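Local atomic coordinates of adhesion and penetration protein autotransporter (Haemophilus influenzae, PDB entry 3SYJ), a protein that promotes bacterial aggregation and adherence to and invasion of host cells as a self-associating autotransporter adhesin, and is probably also a serine protease. Residues L271-T281 and G290-I298. Sequence-based numbering, arbitrary orientation.
Sequences LYTRAGNGVYT and GSITQKSGI
T281 and T293 form an antiparallel hydrogen-bonded pair, T281 N to T293 O at 2.8 Å and T293 N to T281 O at 2.7 Å, and K295 N continues the pairing to V279 O beyond the non-hydrogen-bonded pair Y280 and Q294. One face of this hairpin, bearing Y280, Q294 and I292, lies against residues 271-273, from which the chain has just come. On that face the side chains of Y280 and Q294 run side by side in the same direction, CG of Q294 lying 3.4 Å from CE1 of the Y280 ring. The trans chi1 of Q294 (-159°) and its extended chain carry the amide along the tyrosine to T273. There Q294 NE2 donates to T273 OG1 over 3.2 Å, a bent bond (138°) whose acceptor is tilted from the amide plane. The other end of the amide, OE1, accepts a hydrogen bond from a water that in turn accepts one from Y272 N, so both amide ends tie the hairpin to residues 272-273. I292, further along that face, meets L271 of strand 269-272 tip to tip and tightly, with L271 CD2 3.4 Å from I292 CG2. On the face that carries T281 and T293, a water bridges T281 OG1, V279 O and T293 O. V279 and K295 lie alongside each other, CB to CB 3.8 Å. The passenger domain combines an N-terminal protease domain with a beta-helix, and this contact lies near one end of the latter: strand 269-272 begins a parallel sheet by bonding to 340-343, strand 279-285 pairs in parallel with 348-352, and 289-294 continues antiparallel to 301-308. I292 packs inward against L340, F342 and I304, joining the hairpin to the solenoid interior.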
ATOM      1  N   LEU A 271      39.213  29.830  52.939  1.00 28.38           N
ATOM      2  CA  LEU A 271      39.878  30.858  52.167  1.00 25.07           C
ATOM      3  C   LEU A 271      38.849  31.574  51.318  1.00 26.84           C
ATOM      4  O   LEU A 271      38.065  30.946  50.603  1.00 25.42           O
ATOM      5  CB  LEU A 271      40.992  30.238  51.336  1.00 23.73           C
ATOM      6  CG  LEU A 271      41.918  29.563  52.351  1.00 24.78           C
ATOM      7  CD1 LEU A 271      42.163  28.099  52.040  1.00 23.45           C
ATOM      8  CD2 LEU A 271      43.214  30.336  52.527  1.00 25.99           C
ATOM      9  N   TYR A 272      38.830  32.895  51.436  1.00 23.59           N
ATOM     10  CA  TYR A 272      37.819  33.700  50.779  1.00 25.80           C
ATOM     11  C   TYR A 272      38.316  35.122  50.571  1.00 30.65           C
ATOM     12  O   TYR A 272      38.963  35.706  51.445  1.00 32.91           O
ATOM     13  CB  TYR A 272      36.537  33.708  51.607  1.00 26.16           C
ATOM     14  CG  TYR A 272      35.445  34.567  51.033  1.00 30.44           C
ATOM     15  CD1 TYR A 272      34.900  34.284  49.789  1.00 31.90           C
ATOM     16  CD2 TYR A 272      34.947  35.657  51.738  1.00 31.52           C
ATOM     17  CE1 TYR A 272      33.892  35.065  49.254  1.00 30.21           C
ATOM     18  CE2 TYR A 272      33.938  36.441  51.214  1.00 37.78           C
ATOM     19  CZ  TYR A 272      33.414  36.139  49.967  1.00 40.39           C
ATOM     20  OH  TYR A 272      32.409  36.916  49.432  1.00 46.55           O
ATOM     21  N   THR A 273      38.005  35.672  49.405  1.00 29.01           N
ATOM     22  CA  THR A 273      38.392  37.031  49.058  1.00 27.22           C
ATOM     23  C   THR A 273      37.142  37.773  48.622  1.00 31.20           C
ATOM     24  O   THR A 273      36.565  37.481  47.570  1.00 29.02           O
ATOM     25  CB  THR A 273      39.431  37.036  47.935  1.00 27.80           C
ATOM     26  OG1 THR A 273      40.651  36.459  48.420  1.00 27.55           O
ATOM     27  CG2 THR A 273      39.692  38.447  47.451  1.00 28.45           C
ATOM     28  N   ARG A 274      36.727  38.728  49.448  1.00 32.29           N
ATOM     29  CA  ARG A 274      35.425  39.375  49.318  1.00 35.49           C
ATOM     30  C   ARG A 274      35.142  39.936  47.924  1.00 31.30           C
ATOM     31  O   ARG A 274      34.008  39.880  47.453  1.00 30.98           O
ATOM     32  CB  ARG A 274      35.296  40.483  50.361  1.00 41.34           C
ATOM     33  CG  ARG A 274      36.060  40.192  51.645  1.00 56.19           C
ATOM     34  CD  ARG A 274      35.623  41.114  52.779  1.00 77.24           C
ATOM     35  NE  ARG A 274      36.194  40.711  54.064  1.00 92.55           N
ATOM     36  CZ  ARG A 274      35.699  41.065  55.248  1.00 92.81           C
ATOM     37  NH1 ARG A 274      34.615  41.829  55.318  1.00 90.94           N
ATOM     38  NH2 ARG A 274      36.286  40.649  56.365  1.00 85.43           N
ATOM     39  N   ALA A 275      36.165  40.479  47.271  1.00 26.52           N
ATOM     40  CA  ALA A 275      35.957  41.151  45.995  1.00 28.13           C
ATOM     41  C   ALA A 275      35.971  40.206  44.788  1.00 30.61           C
ATOM     42  O   ALA A 275      35.715  40.633  43.664  1.00 32.38           O
ATOM     43  CB  ALA A 275      36.978  42.271  45.816  1.00 27.34           C
ATOM     44  N   GLY A 276      36.258  38.926  45.023  1.00 26.78           N
ATOM     45  CA  GLY A 276      36.342  37.947  43.952  1.00 24.48           C
ATOM     46  C   GLY A 276      37.715  37.902  43.296  1.00 22.78           C
ATOM     47  O   GLY A 276      38.565  38.741  43.577  1.00 29.05           O
ATOM     48  N   ASN A 277      37.934  36.933  42.410  1.00 20.18           N
ATOM     49  CA  ASN A 277      39.243  36.756  41.777  1.00 23.10           C
ATOM     50  C   ASN A 277      40.383  36.662  42.799  1.00 23.49           C
ATOM     51  O   ASN A 277      41.463  37.218  42.601  1.00 23.73           O
ATOM     52  CB  ASN A 277      39.527  37.871  40.761  1.00 16.06           C
ATOM     53  CG  ASN A 277      38.600  37.815  39.545  1.00 23.73           C
ATOM     54  OD1 ASN A 277      38.175  36.739  39.115  1.00 18.83           O
ATOM     55  ND2 ASN A 277      38.293  38.981  38.981  1.00 22.73           N
ATOM     56  N   GLY A 278      40.138  35.947  43.890  1.00 20.45           N
ATOM     57  CA  GLY A 278      41.170  35.692  44.876  1.00 19.51           C
ATOM     58  C   GLY A 278      42.349  34.924  44.306  1.00 21.03           C
ATOM     59  O   GLY A 278      42.215  34.180  43.340  1.00 20.53           O
ATOM     60  N   VAL A 279      43.517  35.106  44.907  1.00 23.09           N
ATOM     61  CA  VAL A 279      44.715  34.416  44.451  1.00 20.28           C
ATOM     62  C   VAL A 279      45.473  33.869  45.655  1.00 22.68           C
ATOM     63  O   VAL A 279      45.970  34.627  46.491  1.00 25.14           O
ATOM     64  CB  VAL A 279      45.628  35.338  43.602  1.00 23.26           C
ATOM     65  CG1 VAL A 279      46.915  34.615  43.221  1.00 25.10           C
ATOM     66  CG2 VAL A 279      44.898  35.817  42.350  1.00 19.68           C
ATOM     67  N   TYR A 280      45.540  32.544  45.741  1.00 18.69           N
ATOM     68  CA  TYR A 280      46.133  31.871  46.888  1.00 20.54           C
ATOM     69  C   TYR A 280      47.354  31.084  46.443  1.00 20.99           C
ATOM     70  O   TYR A 280      47.364  30.513  45.352  1.00 23.64           O
ATOM     71  CB  TYR A 280      45.091  30.958  47.547  1.00 17.40           C
ATOM     72  CG  TYR A 280      43.801  31.688  47.820  1.00 17.64           C
ATOM     73  CD1 TYR A 280      43.609  32.384  49.008  1.00 20.47           C
ATOM     74  CD2 TYR A 280      42.789  31.718  46.876  1.00 18.47           C
ATOM     75  CE1 TYR A 280      42.436  33.079  49.249  1.00 19.58           C
ATOM     76  CE2 TYR A 280      41.613  32.415  47.110  1.00 19.40           C
ATOM     77  CZ  TYR A 280      41.445  33.094  48.293  1.00 20.09           C
ATOM     78  OH  TYR A 280      40.271  33.779  48.511  1.00 22.42           O
ATOM     79  N   THR A 281      48.391  31.078  47.271  1.00 16.45           N
ATOM     80  CA  THR A 281      49.594  30.312  46.972  1.00 22.53           C
ATOM     81  C   THR A 281      49.888  29.370  48.132  1.00 25.06           C
ATOM     82  O   THR A 281      49.931  29.790  49.291  1.00 24.31           O
ATOM     83  CB  THR A 281      50.818  31.216  46.717  1.00 23.23           C
ATOM     84  OG1 THR A 281      50.469  32.255  45.794  1.00 24.22           O
ATOM     85  CG2 THR A 281      51.967  30.403  46.143  1.00 21.60           C
ATOM     86  N   GLY A 290      52.652  23.730  56.678  1.00 24.12           N
ATOM     87  CA  GLY A 290      52.279  24.319  55.411  1.00 28.73           C
ATOM     88  C   GLY A 290      51.835  25.757  55.548  1.00 29.59           C
ATOM     89  O   GLY A 290      51.612  26.254  56.657  1.00 26.93           O
ATOM     90  N   SER A 291      51.700  26.424  54.408  1.00 29.68           N
ATOM     91  CA  SER A 291      51.307  27.825  54.401  1.00 29.36           C
ATOM     92  C   SER A 291      50.507  28.187  53.158  1.00 22.71           C
ATOM     93  O   SER A 291      50.773  27.686  52.064  1.00 21.42           O
ATOM     94  CB  SER A 291      52.545  28.714  54.503  1.00 28.94           C
ATOM     95  OG  SER A 291      52.214  29.948  55.096  1.00 43.50           O
ATOM     96  N   ILE A 292      49.522  29.055  53.339  1.00 22.59           N
ATOM     97  CA  ILE A 292      48.744  29.582  52.232  1.00 25.11           C
ATOM     98  C   ILE A 292      48.885  31.095  52.220  1.00 29.56           C
ATOM     99  O   ILE A 292      48.506  31.771  53.171  1.00 33.01           O
ATOM    100  CB  ILE A 292      47.246  29.233  52.358  1.00 26.34           C
ATOM    101  CG1 ILE A 292      47.006  27.741  52.120  1.00 25.73           C
ATOM    102  CG2 ILE A 292      46.423  30.048  51.377  1.00 19.63           C
ATOM    103  CD1 ILE A 292      45.559  27.318  52.336  1.00 22.82           C
ATOM    104  N   THR A 293      49.429  31.627  51.136  1.00 30.78           N
ATOM    105  CA  THR A 293      49.562  33.068  50.991  1.00 30.22           C
ATOM    106  C   THR A 293      48.409  33.645  50.174  1.00 28.03           C
ATOM    107  O   THR A 293      48.147  33.214  49.054  1.00 26.84           O
ATOM    108  CB  THR A 293      50.907  33.447  50.349  1.00 28.12           C
ATOM    109  OG1 THR A 293      51.930  33.443  51.356  1.00 31.62           O
ATOM    110  CG2 THR A 293      50.824  34.821  49.721  1.00 31.35           C
ATOM    111  N   GLN A 294      47.683  34.592  50.721  1.00 30.39           N
ATOM    112  CA  GLN A 294      46.610  35.304  50.047  1.00 30.43           C
ATOM    113  C   GLN A 294      47.079  36.635  49.508  1.00 34.53           C
ATOM    114  O   GLN A 294      47.510  37.480  50.240  1.00 34.47           O
ATOM    115  CB  GLN A 294      45.491  35.550  51.040  1.00 35.68           C
ATOM    116  CG  GLN A 294      44.125  35.810  50.488  1.00 39.77           C
ATOM    117  CD  GLN A 294      43.122  36.012  51.583  1.00 42.66           C
ATOM    118  OE1 GLN A 294      43.340  35.567  52.681  1.00 43.12           O
ATOM    119  NE2 GLN A 294      42.027  36.683  51.295  1.00 35.41           N
ATOM    120  N   LYS A 295      47.017  36.744  48.199  1.00 36.83           N
ATOM    121  CA  LYS A 295      47.405  37.917  47.467  1.00 40.56           C
ATOM    122  C   LYS A 295      47.086  39.157  48.199  1.00 50.36           C
ATOM    123  O   LYS A 295      47.953  39.908  48.591  1.00 52.02           O
ATOM    124  CB  LYS A 295      46.706  38.014  46.148  1.00 41.44           C
ATOM    125  CG  LYS A 295      47.272  39.089  45.279  1.00 48.61           C
ATOM    126  CD  LYS A 295      47.857  38.475  44.048  1.00 53.13           C
ATOM    127  CE  LYS A 295      48.708  39.415  43.331  1.00 56.24           C
ATOM    128  NZ  LYS A 295      47.900  40.498  42.837  1.00 54.45           N
ATOM    129  N   SER A 296      45.829  39.428  48.379  1.00 51.40           N
ATOM    130  CA  SER A 296      45.638  40.504  49.271  1.00 58.28           C
ATOM    131  C   SER A 296      44.385  40.388  50.097  1.00 61.81           C
ATOM    132  O   SER A 296      43.263  40.317  49.596  1.00 61.60           O
ATOM    133  CB  SER A 296      45.861  41.862  48.605  1.00 64.80           C
ATOM    134  OG  SER A 296      46.908  42.544  49.255  1.00 72.32           O
ATOM    135  N   GLY A 297      44.665  40.335  51.386  1.00 58.51           N
ATOM    136  CA  GLY A 297      43.724  40.160  52.459  1.00 60.24           C
ATOM    137  C   GLY A 297      44.675  40.045  53.617  1.00 59.72           C
ATOM    138  O   GLY A 297      45.846  39.837  53.419  1.00 50.85           O
ATOM    139  N   ILE A 298      44.168  40.193  54.813  1.00 68.78           N
ATOM    140  CA  ILE A 298      45.007  40.317  55.974  1.00 71.00           C
ATOM    141  C   ILE A 298      44.442  39.436  57.027  1.00 62.27           C
ATOM    142  O   ILE A 298      43.326  39.624  57.442  1.00 65.98           O
TER
HETATM  143  O   HOH W   1      40.678  33.983  53.245  1.00 35.20           O
HETATM  144  O   HOH W   2      43.384  37.251  47.280  1.00 29.00           O
HETATM  145  O   HOH W   3      48.961  34.229  46.668  1.00 22.42           O